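Local structure of type IV pilus assembly protein PilF (Pseudomonas aeruginosa, 2HO1) at residues Q55-L60 with A78-T83; D72-L77 with Y94-A99; E123-L128 with E145-V150. The protein is an outer membrane lipoprotein that binds PilQ and is essential for its outer membrane localization and assembly into the type IV pilus secretin. All coordinates share one frame; numbering follows the deposited sequence. Where two conformers were deposited one is given.

Overall arrangement
The three contacts follow the chain through the helical TPR superhelix, and each joins helices that lie close in sequence. Interactions 1 and 2 share helix 71-83. Their segments alternate along the chain, and their centres are about 11 Å apart. They touch directly, and Y94 OH is hydrogen-bonded to Q82 OE1. Interaction 3 comes later, between helices 121-131 and 140-153, with its centre about 19 Å from that of interaction 2. These two meet where the guanidinium groups of R95 and R127, like charges, come close. Interactions 1 and 3 do not touch; their nearest atoms are about 9 Å apart. All three lie within TPR1-TPR4, the minimal region for secretin assembly.

Interaction 1 (Q55-L60 with A78-T83); sequences QAKVPL and AVVFQT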
loop_
_atom_site.group_PDB
_atom_site.type_symbol
_atom_site.label_atom_id
_atom_site.label_comp_id
_atom_site.label_asym_id
_atom_site.label_seq_id
_atom_site.Cartn_x
_atom_site.Cartn_y
_atom_site.Cartn_z
ATOM N N GLN A 55 4.957 20.216 -29.128
ATOM C CA GLN A 55 5.823 21.384 -28.836
ATOM C C GLN A 55 6.492 21.337 -27.468
ATOM O O GLN A 55 7.520 21.970 -27.260
ATOM C CB GLN A 55 5.033 22.688 -28.893
ATOM C CG GLN A 55 4.690 23.159 -30.277
ATOM C CD GLN A 55 3.533 24.146 -30.258
ATOM O OE1 GLN A 55 3.634 25.224 -29.659
ATOM N NE2 GLN A 55 2.414 23.771 -30.905
ATOM N N ALA A 56 5.870 20.616 -26.537
ATOM C CA ALA A 56 6.366 20.460 -25.176
ATOM C C ALA A 56 7.768 19.852 -25.123
ATOM O O ALA A 56 8.520 20.103 -24.192
ATOM C CB ALA A 56 5.378 19.586 -24.365
ATOM N N LYS A 57 8.127 19.052 -26.126
ATOM C CA LYS A 57 9.445 18.413 -26.158
ATOM C C LYS A 57 10.672 19.322 -26.204
ATOM O O LYS A 57 11.702 19.013 -25.572
ATOM C CB LYS A 57 9.541 17.441 -27.342
ATOM C CG LYS A 57 8.639 16.222 -27.261
ATOM C CD LYS A 57 8.761 15.435 -28.571
ATOM C CE LYS A 57 7.946 14.159 -28.595
ATOM N NZ LYS A 57 8.103 13.479 -29.935
ATOM N N VAL A 58 10.590 20.420 -26.957
ATOM C CA VAL A 58 11.728 21.342 -27.087
ATOM C C VAL A 58 12.232 21.796 -25.724
ATOM O O VAL A 58 13.390 21.560 -25.382
ATOM C CB VAL A 58 11.361 22.588 -27.953
ATOM C CG1 VAL A 58 12.552 23.552 -28.031
ATOM C CG2 VAL A 58 10.942 22.138 -29.356
ATOM N N PRO A 59 11.370 22.462 -24.937
ATOM C CA PRO A 59 11.713 22.948 -23.596
ATOM C C PRO A 59 12.200 21.800 -22.692
ATOM O O PRO A 59 13.188 21.939 -21.950
ATOM C CB PRO A 59 10.392 23.516 -23.070
ATOM C CG PRO A 59 9.622 23.873 -24.296
ATOM C CD PRO A 59 9.978 22.807 -25.295
ATOM N N LEU A 60 11.509 20.663 -22.746
ATOM C CA LEU A 60 11.884 19.542 -21.890
ATOM C C LEU A 60 13.252 18.943 -22.248
ATOM O O LEU A 60 13.977 18.491 -21.370
ATOM C CB LEU A 60 10.772 18.473 -21.897
ATOM C CG LEU A 60 9.406 18.982 -21.385
ATOM C CD1 LEU A 60 8.374 17.897 -21.567
ATOM C CD2 LEU A 60 9.491 19.397 -19.897
ATOM N N ALA A 78 7.503 11.922 -20.147
ATOM C CA ALA A 78 6.700 10.713 -20.056
ATOM C C ALA A 78 5.234 10.944 -20.398
ATOM O O ALA A 78 4.631 10.132 -21.094
ATOM C CB ALA A 78 6.839 10.077 -18.684
ATOM N N VAL A 79 4.653 12.051 -19.929
ATOM C CA VAL A 79 3.258 12.284 -20.262
ATOM C C VAL A 79 3.149 12.813 -21.695
ATOM O O VAL A 79 2.093 12.697 -22.319
ATOM C CB VAL A 79 2.571 13.258 -19.275
ATOM C CG1 VAL A 79 2.907 12.871 -17.831
ATOM C CG2 VAL A 79 2.967 14.668 -19.586
ATOM N N VAL A 80 4.225 13.402 -22.214
ATOM C CA VAL A 80 4.189 13.888 -23.594
ATOM C C VAL A 80 3.995 12.609 -24.429
ATOM O O VAL A 80 3.061 12.521 -25.204
ATOM C CB VAL A 80 5.490 14.579 -24.067
ATOM C CG1 VAL A 80 5.463 14.711 -25.613
ATOM C CG2 VAL A 80 5.627 15.987 -23.435
ATOM N N PHE A 81 4.858 11.618 -24.236
ATOM C CA PHE A 81 4.779 10.353 -24.970
ATOM C C PHE A 81 3.473 9.593 -24.734
ATOM O O PHE A 81 2.904 9.019 -25.658
ATOM C CB PHE A 81 5.962 9.452 -24.612
ATOM C CG PHE A 81 7.279 9.938 -25.137
ATOM C CD1 PHE A 81 7.408 10.355 -26.448
ATOM C CD2 PHE A 81 8.394 9.967 -24.321
ATOM C CE1 PHE A 81 8.620 10.800 -26.932
ATOM C CE2 PHE A 81 9.608 10.409 -24.801
ATOM C CZ PHE A 81 9.721 10.826 -26.107
ATOM N N GLN A 82 3.037 9.562 -23.479
ATOM C CA GLN A 82 1.814 8.877 -23.093
ATOM C C GLN A 82 0.673 9.503 -23.863
ATOM O O GLN A 82 -0.197 8.817 -24.375
ATOM C CB GLN A 82 1.606 9.042 -21.579
ATOM C CG GLN A 82 0.226 8.710 -21.028
ATOM C CD GLN A 82 0.195 8.854 -19.491
ATOM O OE1 GLN A 82 1.144 9.376 -18.887
ATOM N NE2 GLN A 82 -0.880 8.399 -18.870
ATOM N N THR A 83 0.678 10.824 -23.934
ATOM C CA THR A 83 -0.352 11.552 -24.661
ATOM C C THR A 83 -0.301 11.217 -26.181
ATOM O O THR A 83 -1.336 11.152 -26.845
ATOM C CB THR A 83 -0.172 13.081 -24.457
ATOM O OG1 THR A 83 -0.181 13.373 -23.046
ATOM C CG2 THR A 83 -1.301 13.864 -25.174
#
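V80 meets three residues of 55-60 and buries more surface here than any other residue of the contact. Its two methyl groups have separate partners. CG2 turns to A56 and L60, and CG1 turns to K57. The chi1 of 165° places CG1 anti to the backbone N and leaves CG2 beside that N, and this divides the two methyls between their neighbours. V80 CG2 lies 3.7 Å from A56 CB. L60 reaches toward V80 tip to tip, with L60 CD1 3.8 Å from V80 CG2. The backbones are nearest at A56 and V80, whose CA atoms are 7.1 Å apart.

K57 is second in buried surface. The chain is extended beyond CG, and this carries its methylenes past V80 to F81. K57 CG is 3.9 Å from V80 CG1, and K57 CE is equally near that methyl. Farther out, K57 CE approaches F81 CE1 at 3.8 Å. The lysine chain crosses the F81 side chain at about a right angle, and CE comes to the ring obliquely. At the end of K57, NZ has long, weak ion pairs with E54 and E84.

F81 also packs on L89 of helix 87-100, and A56 packs on Y47 of helix 33-49. Helices 33-49 and 87-100 thus also border the contact. It joins segment 55-60, on helix 57-66 and probably in TPR 1, to helix 71-83, the next helix along the chain.

No hydrogen bond crosses between the two segments. The contact is made by methyls, lysine methylenes and a phenyl ring. Cohesion across it probably comes mainly from dispersion and burial of apolar surface. The lysine serves through its hydrocarbon part.

Interaction 2 (D72-L77 with Y94-A99); sequences DAHAAL and YRKALA
Helices 72-77 and 94-99 run nearly antiparallel at 163°, with axes 7.6 Å apart and H74 and A97 as the closest CA pair at 5.0 Å. Small residues permit this close approach. A97 CB sits 3.7 Å from both H74 CB and A75 N, and A75 CB is 4.1 Å from A97 CB.

H74 and K96 form the flank. K96 CB lies over one face of the imidazole in a CH-pi contact, 3.8 Å from the ring centroid and only 9° off its normal. K96 CD continues past the ring, at 3.7 Å from H74 CE1. Both ring nitrogens have partners, ND1 with E93 and NE2 with the carbonyl O of P68. These two bonds probably fix the rotation of the ring, whose face then meets K96 CB. Y94 comes near A75 O obliquely with its ring, while its OH is hydrogen-bonded to Q82.

Neighbouring helices cover the pair on both sides. A73, A76 and L77 pack on helix 57-66, and A73 and A76 also reach helix 33-49. On the other side, Y94 and L98 pack on helix 105-117.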
loop_
_atom_site.group_PDB
_atom_site.type_symbol
_atom_site.label_atom_id
_atom_site.label_comp_id
_atom_site.label_asym_id
_atom_site.label_seq_id
_atom_site.Cartn_x
_atom_site.Cartn_y
_atom_site.Cartn_z
ATOM N N ASP A 72 11.686 15.471 -12.698
ATOM C CA ASP A 72 10.523 16.184 -13.178
ATOM C C ASP A 72 10.546 16.342 -14.710
ATOM O O ASP A 72 9.488 16.397 -15.326
ATOM C CB ASP A 72 10.418 17.572 -12.527
ATOM C CG ASP A 72 9.885 17.530 -11.088
ATOM O OD1 ASP A 72 9.576 16.444 -10.554
ATOM O OD2 ASP A 72 9.768 18.616 -10.494
ATOM N N ALA A 73 11.727 16.428 -15.312
ATOM C CA ALA A 73 11.804 16.580 -16.767
ATOM C C ALA A 73 11.493 15.245 -17.436
ATOM O O ALA A 73 10.765 15.183 -18.444
ATOM C CB ALA A 73 13.166 17.088 -17.185
ATOM N N HIS A 74 12.044 14.168 -16.889
ATOM C CA HIS A 74 11.718 12.846 -17.434
ATOM C C HIS A 74 10.214 12.595 -17.288
ATOM O O HIS A 74 9.541 12.155 -18.228
ATOM C CB HIS A 74 12.494 11.776 -16.698
ATOM C CG HIS A 74 13.917 11.697 -17.124
ATOM N ND1 HIS A 74 14.286 11.435 -18.428
ATOM C CD2 HIS A 74 15.065 11.857 -16.430
ATOM C CE1 HIS A 74 15.603 11.437 -18.515
ATOM N NE2 HIS A 74 16.100 11.689 -17.318
ATOM N N ALA A 75 9.672 12.927 -16.122
ATOM C CA ALA A 75 8.246 12.712 -15.864
ATOM C C ALA A 75 7.327 13.468 -16.824
ATOM O O ALA A 75 6.310 12.944 -17.277
ATOM C CB ALA A 75 7.922 13.087 -14.415
ATOM N N ALA A 76 7.667 14.716 -17.122
ATOM C CA ALA A 76 6.873 15.510 -18.046
ATOM C C ALA A 76 6.984 14.921 -19.457
ATOM O O ALA A 76 5.991 14.816 -20.183
ATOM C CB ALA A 76 7.367 16.971 -18.035
ATOM N N LEU A 77 8.197 14.560 -19.856
ATOM C CA LEU A 77 8.398 13.962 -21.177
ATOM C C LEU A 77 7.563 12.670 -21.254
ATOM O O LEU A 77 6.977 12.372 -22.284
ATOM C CB LEU A 77 9.885 13.688 -21.401
ATOM C CG LEU A 77 10.387 13.380 -22.819
ATOM C CD1 LEU A 77 9.960 14.473 -23.819
ATOM C CD2 LEU A 77 11.919 13.290 -22.752
ATOM N N TYR A 94 9.072 7.272 -17.628
ATOM C CA TYR A 94 8.561 7.100 -16.279
ATOM C C TYR A 94 9.591 6.393 -15.410
ATOM O O TYR A 94 9.804 6.768 -14.262
ATOM C CB TYR A 94 7.238 6.335 -16.287
ATOM C CG TYR A 94 6.013 7.216 -16.400
ATOM C CD1 TYR A 94 5.831 8.299 -15.553
ATOM C CD2 TYR A 94 5.037 6.963 -17.353
ATOM C CE1 TYR A 94 4.716 9.104 -15.652
ATOM C CE2 TYR A 94 3.919 7.762 -17.458
ATOM C CZ TYR A 94 3.762 8.832 -16.605
ATOM O OH TYR A 94 2.649 9.629 -16.707
ATOM N N ARG A 95 10.257 5.386 -15.965
ATOM C CA ARG A 95 11.270 4.672 -15.206
ATOM C C ARG A 95 12.503 5.521 -14.945
ATOM O O ARG A 95 13.096 5.421 -13.877
ATOM C CB ARG A 95 11.656 3.363 -15.903
ATOM C CG ARG A 95 10.561 2.329 -15.873
ATOM C CD ARG A 95 11.112 1.045 -16.428
ATOM N NE ARG A 95 10.121 0.067 -16.843
ATOM C CZ ARG A 95 9.414 -0.714 -16.025
ATOM N NH1 ARG A 95 9.563 -0.629 -14.700
ATOM N NH2 ARG A 95 8.592 -1.629 -16.541
ATOM N N LYS A 96 12.900 6.353 -15.907
ATOM C CA LYS A 96 14.066 7.203 -15.694
ATOM C C LYS A 96 13.753 8.236 -14.616
ATOM O O LYS A 96 14.614 8.586 -13.832
ATOM C CB LYS A 96 14.496 7.931 -16.979
ATOM C CG LYS A 96 15.088 6.994 -18.059
ATOM C CD LYS A 96 15.583 7.795 -19.251
ATOM C CE LYS A 96 16.209 6.899 -20.306
ATOM N NZ LYS A 96 16.698 7.734 -21.447
ATOM N N ALA A 97 12.519 8.724 -14.599
ATOM C CA ALA A 97 12.083 9.705 -13.615
ATOM C C ALA A 97 12.163 9.092 -12.201
ATOM O O ALA A 97 12.615 9.741 -11.265
ATOM C CB ALA A 97 10.672 10.125 -13.934
ATOM N N LEU A 98 11.750 7.837 -12.065
ATOM C CA LEU A 98 11.797 7.131 -10.793
ATOM C C LEU A 98 13.178 6.579 -10.395
ATOM O O LEU A 98 13.370 6.159 -9.265
ATOM C CB LEU A 98 10.796 5.986 -10.811
ATOM C CG LEU A 98 9.368 6.502 -10.959
ATOM C CD1 LEU A 98 8.452 5.328 -11.252
ATOM C CD2 LEU A 98 8.947 7.251 -9.656
ATOM N N ALA A 99 14.130 6.564 -11.320
ATOM C CA ALA A 99 15.453 6.050 -11.005
ATOM C C ALA A 99 16.032 7.053 -10.039
ATOM O O ALA A 99 16.632 6.697 -9.023
ATOM C CB ALA A 99 16.314 5.959 -12.269
#

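Interaction 3 (E123-L128 with E145-V150); sequences EAYQRL and ENLGLV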
loop_
_atom_site.group_PDB
_atom_site.type_symbol
_atom_site.label_atom_id
_atom_site.label_comp_id
_atom_site.label_asym_id
_atom_site.label_seq_id
_atom_site.Cartn_x
_atom_site.Cartn_y
_atom_site.Cartn_z
ATOM N N GLU A 123 1.311 -4.243 -12.051
ATOM C CA GLU A 123 2.333 -3.232 -11.908
ATOM C C GLU A 123 1.750 -1.887 -11.472
ATOM O O GLU A 123 2.375 -1.189 -10.694
ATOM C CB GLU A 123 3.121 -3.081 -13.215
ATOM C CG GLU A 123 3.932 -4.327 -13.602
ATOM C CD GLU A 123 4.367 -4.272 -15.067
ATOM O OE1 GLU A 123 3.575 -4.655 -15.939
ATOM O OE2 GLU A 123 5.478 -3.814 -15.350
ATOM N N ALA A 124 0.570 -1.521 -11.985
ATOM C CA ALA A 124 -0.090 -0.274 -11.585
ATOM C C ALA A 124 -0.285 -0.322 -10.063
ATOM O O ALA A 124 0.126 0.595 -9.340
ATOM C CB ALA A 124 -1.480 -0.150 -12.270
ATOM N N TYR A 125 -0.895 -1.413 -9.597
ATOM C CA TYR A 125 -1.183 -1.614 -8.170
ATOM C C TYR A 125 0.077 -1.427 -7.329
ATOM O O TYR A 125 0.075 -0.671 -6.355
ATOM C CB TYR A 125 -1.764 -3.025 -7.949
ATOM C CG TYR A 125 -2.494 -3.188 -6.623
ATOM C CD1 TYR A 125 -3.701 -2.517 -6.380
ATOM C CD2 TYR A 125 -1.983 -4.019 -5.614
ATOM C CE1 TYR A 125 -4.377 -2.665 -5.176
ATOM C CE2 TYR A 125 -2.666 -4.182 -4.395
ATOM C CZ TYR A 125 -3.861 -3.494 -4.194
ATOM O OH TYR A 125 -4.527 -3.630 -3.010
ATOM N N GLN A 126 1.167 -2.086 -7.725
ATOM C CA GLN A 126 2.424 -1.972 -7.017
ATOM C C GLN A 126 2.956 -0.529 -6.916
ATOM O O GLN A 126 3.387 -0.101 -5.824
ATOM C CB GLN A 126 3.484 -2.871 -7.671
ATOM C CG GLN A 126 3.179 -4.376 -7.514
ATOM C CD GLN A 126 4.080 -5.284 -8.374
ATOM O OE1 GLN A 126 4.537 -4.893 -9.459
ATOM N NE2 GLN A 126 4.314 -6.515 -7.899
ATOM N N ARG A 127 2.940 0.211 -8.034
ATOM C CA ARG A 127 3.443 1.582 -8.022
ATOM C C ARG A 127 2.550 2.461 -7.178
ATOM O O ARG A 127 3.041 3.316 -6.465
ATOM C CB ARG A 127 3.559 2.160 -9.444
ATOM C CG ARG A 127 4.498 1.405 -10.346
ATOM C CD ARG A 127 5.931 1.435 -9.840
ATOM N NE ARG A 127 6.890 0.905 -10.806
ATOM C CZ ARG A 127 8.214 1.001 -10.655
ATOM N NH1 ARG A 127 8.707 1.612 -9.588
ATOM N NH2 ARG A 127 9.049 0.481 -11.551
ATOM N N LEU A 128 1.242 2.234 -7.252
ATOM C CA LEU A 128 0.290 3.006 -6.477
ATOM C C LEU A 128 0.421 2.725 -4.968
ATOM O O LEU A 128 0.283 3.640 -4.154
ATOM C CB LEU A 128 -1.132 2.727 -6.963
ATOM C CG LEU A 128 -1.374 3.266 -8.377
ATOM C CD1 LEU A 128 -2.684 2.675 -8.932
ATOM C CD2 LEU A 128 -1.416 4.818 -8.363
ATOM N N GLU A 145 -7.920 6.786 -5.442
ATOM C CA GLU A 145 -8.907 6.579 -6.484
ATOM C C GLU A 145 -8.323 5.530 -7.459
ATOM O O GLU A 145 -9.001 4.592 -7.856
ATOM C CB GLU A 145 -9.169 7.868 -7.264
ATOM C CG GLU A 145 -10.104 7.637 -8.454
ATOM C CD GLU A 145 -10.363 8.889 -9.267
ATOM O OE1 GLU A 145 -9.399 9.641 -9.552
ATOM O OE2 GLU A 145 -11.542 9.109 -9.626
ATOM N N ASN A 146 -7.065 5.702 -7.842
ATOM C CA ASN A 146 -6.415 4.774 -8.766
ATOM C C ASN A 146 -6.328 3.347 -8.235
ATOM O O ASN A 146 -6.500 2.393 -8.986
ATOM C CB ASN A 146 -5.033 5.292 -9.175
ATOM C CG ASN A 146 -5.130 6.430 -10.168
ATOM O OD1 ASN A 146 -6.115 6.530 -10.895
ATOM N ND2 ASN A 146 -4.118 7.286 -10.207
ATOM N N LEU A 147 -6.084 3.207 -6.943
ATOM C CA LEU A 147 -6.029 1.891 -6.318
ATOM C C LEU A 147 -7.412 1.265 -6.435
ATOM O O LEU A 147 -7.549 0.059 -6.670
ATOM C CB LEU A 147 -5.593 2.025 -4.852
ATOM C CG LEU A 147 -4.075 2.224 -4.694
ATOM C CD1 LEU A 147 -3.736 2.642 -3.239
ATOM C CD2 LEU A 147 -3.337 0.941 -5.057
ATOM N N GLY A 148 -8.451 2.079 -6.265
ATOM C CA GLY A 148 -9.813 1.569 -6.411
ATOM C C GLY A 148 -10.135 1.144 -7.847
ATOM O O GLY A 148 -10.712 0.083 -8.081
ATOM N N LEU A 149 -9.752 1.952 -8.826
ATOM C CA LEU A 149 -10.037 1.581 -10.205
ATOM C C LEU A 149 -9.284 0.301 -10.582
ATOM O O LEU A 149 -9.866 -0.593 -11.211
ATOM C CB LEU A 149 -9.688 2.737 -11.154
ATOM C CG LEU A 149 -10.567 3.991 -11.020
ATOM C CD1 LEU A 149 -9.863 5.153 -11.671
ATOM C CD2 LEU A 149 -11.942 3.796 -11.645
ATOM N N VAL A 150 -8.007 0.196 -10.192
ATOM C CA VAL A 150 -7.218 -1.008 -10.485
ATOM C C VAL A 150 -7.874 -2.212 -9.797
ATOM O O VAL A 150 -7.932 -3.309 -10.360
ATOM C CB VAL A 150 -5.736 -0.854 -9.995
ATOM C CG1 VAL A 150 -4.992 -2.199 -10.060
ATOM C CG2 VAL A 150 -5.007 0.203 -10.845
#
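Y125 takes chi1 -162°, with CG anti to the backbone N, and this swings its ring toward L147 and V150. L147 has chi1 -79°, with CG beside the backbone N, and its CD2 touches both Y125 CD1 and L128 CB. Y125 CD1 lies 3.7 Å from L147 CD2, and the two side chains cross at about a right angle. The same ring carbon, Y125 CD1, is 3.9 Å from V150 CG1. Both methyls approach the ring obliquely.

L128 buries the most surface. Its CB is 3.4 Å from L147 CD2, tighter than a usual carbon contact. The L128 and N146 side chains cross at about a right angle, with L128 CD1 3.5 Å from N146 CB. V150 divides its methyls. CG1 goes to the tyrosine, and V150 CG2 touches A124 CB at 3.8 Å and L128 CD1 at 3.9 Å. No hydrogen bond links the segments.

The polar ends bond outside the pair. Y125 OH bonds to Y163 OH and to E130 of the second subunit, so this tyrosine also takes part in the contact between the two subunits of the assembly. N146 ND2 bonds to N109, on the helix that also packs against A124 and L128.

The two segments are near antiparallel, at 156°, with axes 9.7 Å apart. They probably belong to TPR 3 and TPR 4. Successive antiparallel helices packed through interlocking small and large apolar side chains are the hallmark of the TPR fold, and this contact passes from one repeat to the next within the superhelix.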